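Local coordinates for GCN5-related N-acetyltransferase (Anabaena variabilis, PDB 2OZG), which belongs to the GCN5-related N-acetyltransferase family, binds coenzyme A and probably transfers acetyl groups to amines, perhaps those of aminoglycosides, at residues R232-L237 / D267-L272; Q150-P155 / F245-A250; G69-G74 / L170-A175. One frame throughout, in Å; residues are numbered along the deposited sequence. Where two conformers were deposited one is given.

Interaction 1 (R232-L237 / D267-L272); sequences RDWVTL and DALTLL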
ATOM      1  N   ARG A 232       2.185  14.184 -23.144  1.00 34.06           N
ATOM      2  CA  ARG A 232       3.426  13.633 -23.725  1.00 34.53           C
ATOM      3  C   ARG A 232       4.279  14.660 -24.415  1.00 34.85           C
ATOM      4  O   ARG A 232       5.468  14.439 -24.561  1.00 36.45           O
ATOM      5  CB  ARG A 232       3.163  12.474 -24.660  1.00 36.42           C
ATOM      6  CG  ARG A 232       2.111  12.725 -25.680  1.00 33.95           C
ATOM      7  CD  ARG A 232       1.844  11.515 -26.613  1.00 36.24           C
ATOM      8  NE  ARG A 232       1.353  10.329 -25.926  1.00 33.95           N
ATOM      9  CZ  ARG A 232       1.164   9.153 -26.540  1.00 33.65           C
ATOM     10  NH1 ARG A 232       1.431   9.010 -27.835  1.00 34.16           N
ATOM     11  NH2 ARG A 232       0.719   8.126 -25.881  1.00 42.99           N
ATOM     12  N   ASP A 233       3.711  15.791 -24.824  1.00 34.72           N
ATOM     13  CA  ASP A 233       4.521  16.838 -25.426  1.00 36.60           C
ATOM     14  C   ASP A 233       3.732  18.125 -25.259  1.00 36.28           C
ATOM     15  O   ASP A 233       2.520  18.107 -25.220  1.00 33.68           O
ATOM     16  CB  ASP A 233       4.768  16.535 -26.917  1.00 39.58           C
ATOM     17  CG  ASP A 233       5.818  17.420 -27.545  1.00 39.89           C
ATOM     18  OD1 ASP A 233       6.662  17.993 -26.795  1.00 33.17           O
ATOM     19  OD2 ASP A 233       5.825  17.486 -28.816  1.00 35.20           O
ATOM     20  N   TRP A 234       4.439  19.227 -25.075  1.00 33.13           N
ATOM     21  CA  TRP A 234       3.789  20.510 -24.953  1.00 34.81           C
ATOM     22  C   TRP A 234       4.794  21.552 -25.402  1.00 34.65           C
ATOM     23  O   TRP A 234       6.012  21.316 -25.320  1.00 31.09           O
ATOM     24  CB  TRP A 234       3.320  20.785 -23.507  1.00 34.62           C
ATOM     25  CG  TRP A 234       4.481  20.676 -22.469  1.00 33.19           C
ATOM     26  CD1 TRP A 234       4.833  19.572 -21.800  1.00 34.26           C
ATOM     27  CD2 TRP A 234       5.394  21.703 -22.054  1.00 33.60           C
ATOM     28  NE1 TRP A 234       5.881  19.830 -20.998  1.00 33.98           N
ATOM     29  CE2 TRP A 234       6.269  21.129 -21.162  1.00 37.99           C
ATOM     30  CE3 TRP A 234       5.586  23.031 -22.411  1.00 34.65           C
ATOM     31  CZ2 TRP A 234       7.299  21.835 -20.577  1.00 32.97           C
ATOM     32  CZ3 TRP A 234       6.591  23.721 -21.867  1.00 35.99           C
ATOM     33  CH2 TRP A 234       7.471  23.130 -20.959  1.00 36.74           C
ATOM     34  N   VAL A 235       4.252  22.704 -25.835  1.00 29.99           N
ATOM     35  CA  VAL A 235       5.018  23.870 -26.156  1.00 32.88           C
ATOM     36  C   VAL A 235       4.300  25.127 -25.616  1.00 35.46           C
ATOM     37  O   VAL A 235       3.083  25.264 -25.744  1.00 35.70           O
ATOM     38  CB  VAL A 235       5.316  23.996 -27.685  1.00 34.12           C
ATOM     39  CG1 VAL A 235       5.733  25.417 -28.072  1.00 32.87           C
ATOM     40  CG2 VAL A 235       6.374  22.987 -28.110  1.00 30.31           C
ATOM     41  N   THR A 236       5.071  26.017 -24.971  1.00 37.50           N
ATOM     42  CA  THR A 236       4.564  27.322 -24.472  1.00 29.86           C
ATOM     43  C   THR A 236       5.626  28.362 -24.806  1.00 35.82           C
ATOM     44  O   THR A 236       6.747  28.353 -24.231  1.00 35.92           O
ATOM     45  CB  THR A 236       4.202  27.314 -22.962  1.00 32.98           C
ATOM     46  OG1 THR A 236       5.337  26.945 -22.199  1.00 35.33           O
ATOM     47  CG2 THR A 236       3.122  26.281 -22.693  1.00 35.23           C
ATOM     48  N   LEU A 237       5.321  29.225 -25.777  1.00 34.29           N
ATOM     49  CA  LEU A 237       6.317  30.211 -26.228  1.00 35.24           C
ATOM     50  C   LEU A 237       6.230  31.545 -25.502  1.00 37.81           C
ATOM     51  O   LEU A 237       7.175  32.328 -25.548  1.00 36.08           O
ATOM     52  CB  LEU A 237       6.253  30.449 -27.726  1.00 32.63           C
ATOM     53  CG  LEU A 237       6.469  29.232 -28.617  1.00 36.94           C
ATOM     54  CD1 LEU A 237       6.340  29.635 -30.083  1.00 39.18           C
ATOM     55  CD2 LEU A 237       7.827  28.603 -28.346  1.00 34.52           C
ATOM     56  N   ASP A 267      11.600  22.800 -12.961  1.00 34.33           N
ATOM     57  CA  ASP A 267      10.540  23.204 -13.839  1.00 39.67           C
ATOM     58  C   ASP A 267      10.040  24.635 -13.555  1.00 35.72           C
ATOM     59  O   ASP A 267       9.695  24.973 -12.443  1.00 39.23           O
ATOM     60  CB  ASP A 267       9.407  22.198 -13.723  1.00 38.42           C
ATOM     61  CG  ASP A 267       8.095  22.719 -14.267  1.00 43.80           C
ATOM     62  OD1 ASP A 267       7.898  22.687 -15.480  1.00 39.33           O
ATOM     63  OD2 ASP A 267       7.241  23.123 -13.443  1.00 40.57           O
ATOM     64  N   ALA A 268       9.901  25.424 -14.608  1.00 38.49           N
ATOM     65  CA  ALA A 268       9.427  26.795 -14.516  1.00 36.40           C
ATOM     66  C   ALA A 268       7.889  26.948 -14.539  1.00 38.26           C
ATOM     67  O   ALA A 268       7.350  27.952 -14.040  1.00 36.06           O
ATOM     68  CB  ALA A 268      10.053  27.609 -15.654  1.00 36.48           C
ATOM     69  N   LEU A 269       7.177  25.982 -15.134  1.00 39.04           N
ATOM     70  CA  LEU A 269       5.732  26.057 -15.223  1.00 38.86           C
ATOM     71  C   LEU A 269       5.093  26.086 -13.829  1.00 38.04           C
ATOM     72  O   LEU A 269       4.110  26.784 -13.611  1.00 41.49           O
ATOM     73  CB  LEU A 269       5.165  24.868 -16.012  1.00 40.98           C
ATOM     74  CG  LEU A 269       5.527  24.662 -17.496  1.00 39.18           C
ATOM     75  CD1 LEU A 269       4.693  23.526 -18.028  1.00 43.68           C
ATOM     76  CD2 LEU A 269       5.346  25.849 -18.349  1.00 45.05           C
ATOM     77  N   THR A 270       5.693  25.388 -12.879  1.00 35.88           N
ATOM     78  CA  THR A 270       5.185  25.342 -11.500  1.00 34.58           C
ATOM     79  C   THR A 270       5.354  26.694 -10.788  1.00 33.84           C
ATOM     80  O   THR A 270       4.780  26.921  -9.727  1.00 35.56           O
ATOM     81  CB  THR A 270       5.852  24.213 -10.705  1.00 35.04           C
ATOM     82  OG1 THR A 270       7.264  24.255 -10.877  1.00 34.37           O
ATOM     83  CG2 THR A 270       5.342  22.844 -11.174  1.00 39.61           C
ATOM     84  N   LEU A 271       6.098  27.606 -11.392  1.00 31.11           N
ATOM     85  CA  LEU A 271       6.274  28.928 -10.780  1.00 32.33           C
ATOM     86  C   LEU A 271       4.917  29.646 -10.730  1.00 32.81           C
ATOM     87  O   LEU A 271       4.630  30.398  -9.801  1.00 31.25           O
ATOM     88  CB  LEU A 271       7.325  29.759 -11.552  1.00 31.93           C
ATOM     89  CG  LEU A 271       7.516  31.211 -11.084  1.00 32.20           C
ATOM     90  CD1 LEU A 271       7.968  31.248  -9.653  1.00 32.17           C
ATOM     91  CD2 LEU A 271       8.486  31.904 -11.966  1.00 33.24           C
ATOM     92  N   LEU A 272       4.068  29.376 -11.723  1.00 32.36           N
ATOM     93  CA  LEU A 272       2.782  30.011 -11.798  1.00 35.15           C
ATOM     94  C   LEU A 272       1.654  29.421 -10.936  1.00 36.94           C
ATOM     95  O   LEU A 272       0.603  30.003 -10.860  1.00 35.18           O
ATOM     96  CB  LEU A 272       2.342  30.083 -13.253  1.00 39.14           C
ATOM     97  CG  LEU A 272       3.270  30.873 -14.188  1.00 39.67           C
ATOM     98  CD1 LEU A 272       2.600  31.014 -15.522  1.00 57.21           C
ATOM     99  CD2 LEU A 272       3.570  32.252 -13.618  1.00 47.67           C
TER
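Thr-236, near the end of an extended strand, and Leu-269, at the start of a 3-10 turn, mark the nearest approach of the two backbones, with their CA atoms 9.4 Å apart. Side chains alone bridge that distance. Leu-269 meets Trp-234 from the opposite direction in a CH-pi contact: its CD1 stands 4.0 Å from the centroid of the six-membered ring, only 11° off the ring normal. The indole gets there because CG of Trp-234 sits between the backbone N and the carbonyl carbon (chi1 56°). The second branch of Leu-269, CD2, lies 4.0 Å from OG1 of Thr-236, a buried hydroxyl oxygen with no polar partner in the model. Behind Leu-269 an Asx motif fixes the turn. OD2 of Asp-267 takes the backbone N of Thr-270 at 2.8 Å on its syn side and OG1 of Thr-270 on its anti side. The indole NE1 of Trp-234 bonds to the carbonyl of Lys-262. In this second GNAT-family region, strand 227-236 pairs with the antiparallel strand 211-222, Val-235 bonding to Tyr-215; helix 239-250 sets Val-242 against Thr-236 and Phe-245 against Leu-269, and Gln-174 of helix 165-177 touches Trp-234.

Interaction 2 (Q150-P155 / F245-A250); sequences QHASLP and FWTFIA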
ATOM      1  N   GLN A 150      -7.562  30.109 -13.567  1.00 51.03           N
ATOM      2  CA  GLN A 150      -8.566  30.374 -14.590  1.00 54.49           C
ATOM      3  C   GLN A 150      -8.182  31.721 -15.223  1.00 56.34           C
ATOM      4  O   GLN A 150      -8.754  32.753 -14.908  1.00 57.79           O
ATOM      5  CB  GLN A 150      -9.994  30.385 -14.037  1.00 55.10           C
ATOM      6  CG  GLN A 150     -11.078  30.692 -15.133  1.00 57.58           C
ATOM      7  CD  GLN A 150     -11.189  29.647 -16.282  1.00 59.17           C
ATOM      8  OE1 GLN A 150     -11.189  28.431 -16.053  1.00 55.53           O
ATOM      9  NE2 GLN A 150     -11.336  30.139 -17.509  1.00 55.01           N
ATOM     10  N   HIS A 151      -7.186  31.690 -16.103  1.00 56.89           N
ATOM     11  CA  HIS A 151      -6.662  32.892 -16.760  1.00 58.71           C
ATOM     12  C   HIS A 151      -6.501  32.516 -18.227  1.00 57.50           C
ATOM     13  O   HIS A 151      -5.373  32.382 -18.742  1.00 56.57           O
ATOM     14  CB  HIS A 151      -5.307  33.279 -16.142  1.00 59.78           C
ATOM     15  CG  HIS A 151      -4.894  34.696 -16.408  1.00 67.95           C
ATOM     16  ND1 HIS A 151      -4.711  35.202 -17.680  1.00 74.84           N
ATOM     17  CD2 HIS A 151      -4.587  35.703 -15.557  1.00 73.74           C
ATOM     18  CE1 HIS A 151      -4.339  36.469 -17.602  1.00 74.94           C
ATOM     19  NE2 HIS A 151      -4.252  36.796 -16.324  1.00 79.70           N
ATOM     20  N   ALA A 152      -7.648  32.332 -18.884  1.00 55.22           N
ATOM     21  CA  ALA A 152      -7.700  31.877 -20.277  1.00 52.92           C
ATOM     22  C   ALA A 152      -7.432  33.011 -21.263  1.00 48.62           C
ATOM     23  O   ALA A 152      -8.323  33.460 -21.961  1.00 44.91           O
ATOM     24  CB  ALA A 152      -9.056  31.247 -20.568  1.00 53.43           C
ATOM     25  N   SER A 153      -6.188  33.446 -21.306  1.00 45.26           N
ATOM     26  CA  SER A 153      -5.753  34.498 -22.189  1.00 47.05           C
ATOM     27  C   SER A 153      -5.979  34.135 -23.665  1.00 44.58           C
ATOM     28  O   SER A 153      -6.396  34.960 -24.460  1.00 49.72           O
ATOM     29  CB  SER A 153      -4.237  34.671 -21.984  1.00 46.73           C
ATOM     30  OG  SER A 153      -3.899  34.791 -20.620  1.00 56.76           O
ATOM     31  N   LEU A 154      -5.657  32.887 -24.008  1.00 43.97           N
ATOM     32  CA  LEU A 154      -5.676  32.366 -25.378  1.00 37.65           C
ATOM     33  C   LEU A 154      -6.578  31.156 -25.446  1.00 37.91           C
ATOM     34  O   LEU A 154      -6.714  30.422 -24.458  1.00 37.39           O
ATOM     35  CB  LEU A 154      -4.262  31.923 -25.805  1.00 33.69           C
ATOM     36  CG  LEU A 154      -3.189  32.993 -25.684  1.00 31.54           C
ATOM     37  CD1 LEU A 154      -1.870  32.452 -26.101  1.00 30.38           C
ATOM     38  CD2 LEU A 154      -3.541  34.218 -26.506  1.00 36.12           C
ATOM     39  N   PRO A 155      -7.271  30.989 -26.586  1.00 36.57           N
ATOM     40  CA  PRO A 155      -8.088  29.833 -26.755  1.00 35.54           C
ATOM     41  C   PRO A 155      -7.292  28.611 -27.126  1.00 32.33           C
ATOM     42  O   PRO A 155      -6.182  28.714 -27.618  1.00 33.78           O
ATOM     43  CB  PRO A 155      -8.975  30.193 -27.949  1.00 36.23           C
ATOM     44  CG  PRO A 155      -8.281  31.166 -28.679  1.00 39.88           C
ATOM     45  CD  PRO A 155      -7.440  31.935 -27.693  1.00 37.72           C
ATOM     46  N   PHE A 245      -2.370  27.142 -20.820  1.00 36.07           N
ATOM     47  CA  PHE A 245      -2.051  25.757 -20.569  1.00 38.11           C
ATOM     48  C   PHE A 245      -2.612  25.296 -19.227  1.00 36.34           C
ATOM     49  O   PHE A 245      -3.367  24.332 -19.146  1.00 36.08           O
ATOM     50  CB  PHE A 245      -0.523  25.693 -20.584  1.00 38.53           C
ATOM     51  CG  PHE A 245       0.087  24.379 -20.193  1.00 41.63           C
ATOM     52  CD1 PHE A 245       0.360  23.406 -21.150  1.00 39.28           C
ATOM     53  CD2 PHE A 245       0.549  24.166 -18.879  1.00 30.94           C
ATOM     54  CE1 PHE A 245       1.027  22.186 -20.773  1.00 36.91           C
ATOM     55  CE2 PHE A 245       1.153  22.974 -18.508  1.00 38.70           C
ATOM     56  CZ  PHE A 245       1.421  21.990 -19.477  1.00 40.67           C
ATOM     57  N   TRP A 246      -2.245  26.011 -18.176  1.00 36.63           N
ATOM     58  CA  TRP A 246      -2.689  25.679 -16.850  1.00 33.88           C
ATOM     59  C   TRP A 246      -4.171  25.801 -16.723  1.00 30.56           C
ATOM     60  O   TRP A 246      -4.750  24.991 -16.053  1.00 35.92           O
ATOM     61  CB  TRP A 246      -2.045  26.545 -15.769  1.00 37.54           C
ATOM     62  CG  TRP A 246      -0.630  26.149 -15.404  1.00 39.27           C
ATOM     63  CD1 TRP A 246       0.470  26.944 -15.450  1.00 37.76           C
ATOM     64  CD2 TRP A 246      -0.177  24.862 -14.947  1.00 37.04           C
ATOM     65  NE1 TRP A 246       1.610  26.236 -15.056  1.00 36.02           N
ATOM     66  CE2 TRP A 246       1.228  24.952 -14.759  1.00 38.67           C
ATOM     67  CE3 TRP A 246      -0.805  23.633 -14.729  1.00 43.10           C
ATOM     68  CZ2 TRP A 246       1.982  23.881 -14.331  1.00 34.78           C
ATOM     69  CZ3 TRP A 246      -0.025  22.542 -14.279  1.00 35.84           C
ATOM     70  CH2 TRP A 246       1.328  22.670 -14.108  1.00 39.93           C
ATOM     71  N   THR A 247      -4.779  26.859 -17.260  1.00 29.25           N
ATOM     72  CA  THR A 247      -6.241  27.004 -17.223  1.00 29.32           C
ATOM     73  C   THR A 247      -6.932  25.798 -17.857  1.00 31.34           C
ATOM     74  O   THR A 247      -7.875  25.230 -17.302  1.00 31.50           O
ATOM     75  CB  THR A 247      -6.720  28.282 -17.939  1.00 29.41           C
ATOM     76  OG1 THR A 247      -6.160  29.425 -17.299  1.00 35.86           O
ATOM     77  CG2 THR A 247      -8.222  28.410 -17.888  1.00 34.50           C
ATOM     78  N   PHE A 248      -6.433  25.373 -19.014  1.00 35.52           N
ATOM     79  CA  PHE A 248      -7.044  24.260 -19.724  1.00 33.66           C
ATOM     80  C   PHE A 248      -6.996  22.971 -18.846  1.00 37.15           C
ATOM     81  O   PHE A 248      -7.987  22.278 -18.615  1.00 33.11           O
ATOM     82  CB  PHE A 248      -6.306  24.143 -21.038  1.00 37.09           C
ATOM     83  CG  PHE A 248      -6.730  22.969 -21.916  1.00 33.96           C
ATOM     84  CD1 PHE A 248      -7.875  23.032 -22.659  1.00 35.51           C
ATOM     85  CD2 PHE A 248      -5.943  21.838 -21.995  1.00 32.27           C
ATOM     86  CE1 PHE A 248      -8.267  21.960 -23.481  1.00 36.50           C
ATOM     87  CE2 PHE A 248      -6.338  20.744 -22.798  1.00 35.79           C
ATOM     88  CZ  PHE A 248      -7.494  20.827 -23.547  1.00 31.57           C
ATOM     89  N   ILE A 249      -5.831  22.697 -18.310  1.00 38.17           N
ATOM     90  CA  ILE A 249      -5.615  21.564 -17.457  1.00 37.15           C
ATOM     91  C   ILE A 249      -6.448  21.654 -16.181  1.00 34.86           C
ATOM     92  O   ILE A 249      -7.042  20.665 -15.795  1.00 33.05           O
ATOM     93  CB  ILE A 249      -4.146  21.448 -17.126  1.00 37.94           C
ATOM     94  CG1 ILE A 249      -3.366  21.175 -18.407  1.00 44.03           C
ATOM     95  CG2 ILE A 249      -3.900  20.344 -16.158  1.00 41.32           C
ATOM     96  CD1 ILE A 249      -1.858  21.329 -18.199  1.00 48.36           C
ATOM     97  N   ALA A 250      -6.487  22.828 -15.539  1.00 33.20           N
ATOM     98  CA  ALA A 250      -7.299  23.036 -14.305  1.00 35.11           C
ATOM     99  C   ALA A 250      -8.739  22.739 -14.627  1.00 33.28           C
ATOM    100  O   ALA A 250      -9.487  22.253 -13.787  1.00 32.27           O
ATOM    101  CB  ALA A 250      -7.202  24.466 -13.814  1.00 33.58           C
TER
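Gln-150 lays the flat of its carboxamide over the methyl group of Thr-247, whose CG2 is 3.5 Å from OE1 and scarcely farther from CD and NE2. The two side chains cross at about a right angle where the loop leading to strand 156-158 turns, through an inverse gamma turn centred on Ala-152, along helix 239-250 of a GNAT-family domain. Gln-150 points its first bond away from the helix, and a bend at chi2 (63°) brings the amide back; Asn-251 then binds its OE1. The polar core is the hydroxyl of Thr-247. It accepts a fairly straight bond from the backbone N of His-151 (2.8 Å to OG1, 160° at the hydrogen) and is also bonded to the carbonyl of Gln-243 one helical turn earlier, so a loop amide is tied to a helix side chain. With OG1 beside its own backbone N and CG2 anti to it, Thr-247 offers its hydroxyl to His-151 and its methyl to Gln-150. Gly-93 of the third subunit, a coenzyme A-binding residue, packs on Gln-150, and the side chain of Gln-150 lies about 7 Å from a bound coenzyme A. On the gamma turn itself, CB of Ala-152 rests 4.0 Å from CG2 of Thr-247.

Interaction 3 (G69-G74 / L170-A175); sequences GQWWGG and LYQQQA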
ATOM      1  N   GLY A  69      19.441  15.813 -34.625  1.00 33.15           N
ATOM      2  CA  GLY A  69      20.171  16.946 -34.119  1.00 35.19           C
ATOM      3  C   GLY A  69      19.779  17.202 -32.695  1.00 31.66           C
ATOM      4  O   GLY A  69      18.746  16.690 -32.205  1.00 30.65           O
ATOM      5  N   GLN A  70      20.594  18.026 -32.043  1.00 33.28           N
ATOM      6  CA  GLN A  70      20.347  18.433 -30.664  1.00 31.70           C
ATOM      7  C   GLN A  70      20.718  19.913 -30.543  1.00 30.15           C
ATOM      8  O   GLN A  70      21.758  20.334 -31.056  1.00 31.88           O
ATOM      9  CB  GLN A  70      21.197  17.611 -29.690  1.00 33.23           C
ATOM     10  CG  GLN A  70      20.640  17.621 -28.312  1.00 32.66           C
ATOM     11  CD  GLN A  70      21.223  16.624 -27.405  1.00 24.79           C
ATOM     12  OE1 GLN A  70      22.366  16.200 -27.578  1.00 30.99           O
ATOM     13  NE2 GLN A  70      20.481  16.311 -26.311  1.00 28.09           N
ATOM     14  N   TRP A  71      19.873  20.684 -29.856  1.00 29.69           N
ATOM     15  CA  TRP A  71      20.115  22.115 -29.698  1.00 30.37           C
ATOM     16  C   TRP A  71      20.987  22.465 -28.462  1.00 29.50           C
ATOM     17  O   TRP A  71      20.531  22.309 -27.338  1.00 30.45           O
ATOM     18  CB  TRP A  71      18.784  22.850 -29.682  1.00 31.19           C
ATOM     19  CG  TRP A  71      18.002  22.705 -30.955  1.00 26.81           C
ATOM     20  CD1 TRP A  71      17.033  21.764 -31.200  1.00 30.47           C
ATOM     21  CD2 TRP A  71      18.091  23.494 -32.153  1.00 32.97           C
ATOM     22  NE1 TRP A  71      16.539  21.909 -32.447  1.00 33.47           N
ATOM     23  CE2 TRP A  71      17.163  22.957 -33.067  1.00 27.30           C
ATOM     24  CE3 TRP A  71      18.838  24.609 -32.535  1.00 29.79           C
ATOM     25  CZ2 TRP A  71      16.948  23.517 -34.345  1.00 32.32           C
ATOM     26  CZ3 TRP A  71      18.675  25.111 -33.806  1.00 29.42           C
ATOM     27  CH2 TRP A  71      17.735  24.590 -34.687  1.00 31.39           C
ATOM     28  N   TRP A  72      22.224  22.937 -28.687  1.00 29.99           N
ATOM     29  CA  TRP A  72      23.153  23.304 -27.606  1.00 30.46           C
ATOM     30  C   TRP A  72      23.555  24.763 -27.836  1.00 32.92           C
ATOM     31  O   TRP A  72      24.090  25.107 -28.902  1.00 31.80           O
ATOM     32  CB  TRP A  72      24.414  22.398 -27.604  1.00 33.93           C
ATOM     33  CG  TRP A  72      24.114  20.917 -27.321  1.00 30.14           C
ATOM     34  CD1 TRP A  72      24.066  19.861 -28.227  1.00 26.92           C
ATOM     35  CD2 TRP A  72      23.697  20.390 -26.063  1.00 28.29           C
ATOM     36  NE1 TRP A  72      23.738  18.689 -27.548  1.00 31.91           N
ATOM     37  CE2 TRP A  72      23.496  19.010 -26.225  1.00 37.68           C
ATOM     38  CE3 TRP A  72      23.558  20.963 -24.776  1.00 30.14           C
ATOM     39  CZ2 TRP A  72      23.112  18.205 -25.165  1.00 37.58           C
ATOM     40  CZ3 TRP A  72      23.146  20.194 -23.757  1.00 32.08           C
ATOM     41  CH2 TRP A  72      22.928  18.824 -23.938  1.00 29.23           C
ATOM     42  N   GLY A  73      23.299  25.593 -26.840  1.00 31.82           N
ATOM     43  CA  GLY A  73      23.556  26.996 -26.887  1.00 34.62           C
ATOM     44  C   GLY A  73      22.860  27.630 -28.097  1.00 34.00           C
ATOM     45  O   GLY A  73      23.365  28.565 -28.678  1.00 31.98           O
ATOM     46  N   GLY A  74      21.738  27.058 -28.494  1.00 31.15           N
ATOM     47  CA  GLY A  74      20.942  27.584 -29.573  1.00 32.55           C
ATOM     48  C   GLY A  74      21.379  27.264 -30.970  1.00 32.54           C
ATOM     49  O   GLY A  74      20.854  27.857 -31.904  1.00 29.49           O
ATOM     50  N   LEU A 170       6.240  25.095 -34.095  1.00 36.61           N
ATOM     51  CA  LEU A 170       6.255  25.519 -32.710  1.00 31.91           C
ATOM     52  C   LEU A 170       7.319  24.734 -31.947  1.00 29.85           C
ATOM     53  O   LEU A 170       7.998  25.288 -31.092  1.00 37.64           O
ATOM     54  CB  LEU A 170       4.876  25.308 -32.069  1.00 28.76           C
ATOM     55  CG  LEU A 170       3.761  26.267 -32.538  1.00 33.69           C
ATOM     56  CD1 LEU A 170       2.379  25.797 -32.126  1.00 32.01           C
ATOM     57  CD2 LEU A 170       4.007  27.680 -32.049  1.00 41.82           C
ATOM     58  N   TYR A 171       7.422  23.438 -32.199  1.00 31.75           N
ATOM     59  CA  TYR A 171       8.439  22.610 -31.546  1.00 31.54           C
ATOM     60  C   TYR A 171       9.832  23.134 -31.777  1.00 31.04           C
ATOM     61  O   TYR A 171      10.607  23.319 -30.842  1.00 34.18           O
ATOM     62  CB  TYR A 171       8.345  21.153 -31.968  1.00 35.40           C
ATOM     63  CG  TYR A 171       9.432  20.359 -31.282  1.00 31.96           C
ATOM     64  CD1 TYR A 171       9.302  19.922 -29.983  1.00 37.08           C
ATOM     65  CD2 TYR A 171      10.622  20.131 -31.930  1.00 33.32           C
ATOM     66  CE1 TYR A 171      10.347  19.266 -29.344  1.00 36.33           C
ATOM     67  CE2 TYR A 171      11.645  19.456 -31.309  1.00 32.45           C
ATOM     68  CZ  TYR A 171      11.505  19.026 -30.034  1.00 39.43           C
ATOM     69  OH  TYR A 171      12.576  18.375 -29.472  1.00 32.51           O
ATOM     70  N   GLN A 172      10.180  23.343 -33.035  0.50 32.06           N
ATOM     71  CA  GLN A 172      11.528  23.819 -33.353  0.50 34.61           C
ATOM     72  C   GLN A 172      11.837  25.190 -32.741  0.50 34.42           C
ATOM     73  O   GLN A 172      13.007  25.509 -32.565  0.50 36.64           O
ATOM     74  CB  GLN A 172      11.800  23.765 -34.866  0.50 32.33           C
ATOM     75  CG  GLN A 172      13.321  23.731 -35.203  0.50 35.61           C
ATOM     76  CD  GLN A 172      13.635  23.046 -36.532  0.50 39.83           C
ATOM     77  OE1 GLN A 172      12.913  23.216 -37.530  0.50 49.42           O
ATOM     78  NE2 GLN A 172      14.734  22.269 -36.558  0.50 31.77           N
ATOM     79  N   GLN A 173      10.817  26.001 -32.421  1.00 34.96           N
ATOM     80  CA  GLN A 173      11.059  27.267 -31.702  1.00 35.76           C
ATOM     81  C   GLN A 173      11.417  27.077 -30.234  1.00 33.01           C
ATOM     82  O   GLN A 173      12.296  27.715 -29.745  1.00 35.90           O
ATOM     83  CB  GLN A 173       9.869  28.205 -31.797  1.00 38.47           C
ATOM     84  CG  GLN A 173       9.701  28.770 -33.132  1.00 36.31           C
ATOM     85  CD  GLN A 173       8.406  29.559 -33.275  1.00 41.35           C
ATOM     86  OE1 GLN A 173       8.320  30.718 -32.830  1.00 36.30           O
ATOM     87  NE2 GLN A 173       7.412  28.953 -33.968  1.00 37.86           N
ATOM     88  N   GLN A 174      10.681  26.246 -29.520  1.00 33.40           N
ATOM     89  CA  GLN A 174      11.033  25.891 -28.129  1.00 33.36           C
ATOM     90  C   GLN A 174      12.365  25.087 -28.083  1.00 28.54           C
ATOM     91  O   GLN A 174      13.166  25.203 -27.155  1.00 31.13           O
ATOM     92  CB  GLN A 174       9.861  25.079 -27.518  1.00 27.51           C
ATOM     93  CG  GLN A 174      10.129  24.602 -26.123  1.00 36.61           C
ATOM     94  CD  GLN A 174       8.877  24.376 -25.294  1.00 35.46           C
ATOM     95  OE1 GLN A 174       7.994  25.240 -25.255  1.00 34.73           O
ATOM     96  NE2 GLN A 174       8.825  23.228 -24.564  1.00 32.66           N
ATOM     97  N   ALA A 175      12.594  24.280 -29.107  1.00 29.51           N
ATOM     98  CA  ALA A 175      13.788  23.404 -29.189  1.00 30.16           C
ATOM     99  C   ALA A 175      15.012  24.277 -29.268  1.00 30.61           C
ATOM    100  O   ALA A 175      15.958  24.157 -28.479  1.00 29.62           O
ATOM    101  CB  ALA A 175      13.730  22.483 -30.480  1.00 29.06           C
TER
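The backbone N of Ala-175 donates to O of Tyr-171 at 2.8 Å, a helical bond that fixes the very residue on which the indole of Trp-71 lies. No hydrogen bond spans the two segments; the contact is one large ring set against a helix. The methyl of Ala-175 comes up to the pyrrole part of the indole, with CB 3.5 Å from CD1 and about as far from NE1. The carbonyl carbon of Ala-175 lies over the same ring's face, and its O approaches CB of Trp-71 to 3.3 Å, close packing in which the small alanine brings the helix backbone right up to the strand. CG of Trp-71 stands beside its own backbone N and anti to the carbonyl carbon (chi1 -62°), which swings the ring onto the helix.

At the far edge, near the ring plane, NE2 of Gln-172 reaches CZ2 at 3.4 Å, with amide and ring planes perpendicular; since Gln-172 has two conformers, this edge contact is less certain. Strand 58-72 runs into strand 75-87 through a two-residue beta hairpin, and Gly-73 and Gly-74 both have the positive phi that its type I' turn requires. Gly-74 O receives a bond from NE2 of Gln-176, so the helix holds the hairpin turn as well. With an alanine in place of Trp-71, the methyl of Ala-175 would probably lose the pyrrole surface it rests on, opening a gap between strand and helix.

Trp-72 and Gln-70 use the other side of the strand. There, NE1 of Trp-72 donates to OE1 of Gln-70 at 2.8 Å, from above the carbonyl plane and 55° out of it, while NE2 of Gln-70 binds the carbonyl of Gly-180.

How the interactions relate
From the N terminus, interaction 3 opens first, at 69-74, and closes a loop of 95 residues when helix 165-177 returns to strand 58-72. Interaction 2 starts at 150-155, before that closure, and ends at 245-250, so the two cross; it ties the loop before strand 156-158 to helix 239-250. Interaction 1 follows interaction 3 in series but crosses interaction 2, since 267-272 comes after helix 239-250; it ties strand 227-236 to the loop before strand 279-290. Interactions 1 and 2 touch through Leu-269, whose O probably bonds NE1 of Trp-246, while Gln-174 probably bonds the backbone N of Thr-236 and joins interactions 1 and 3. Interactions 2 and 3 do not touch.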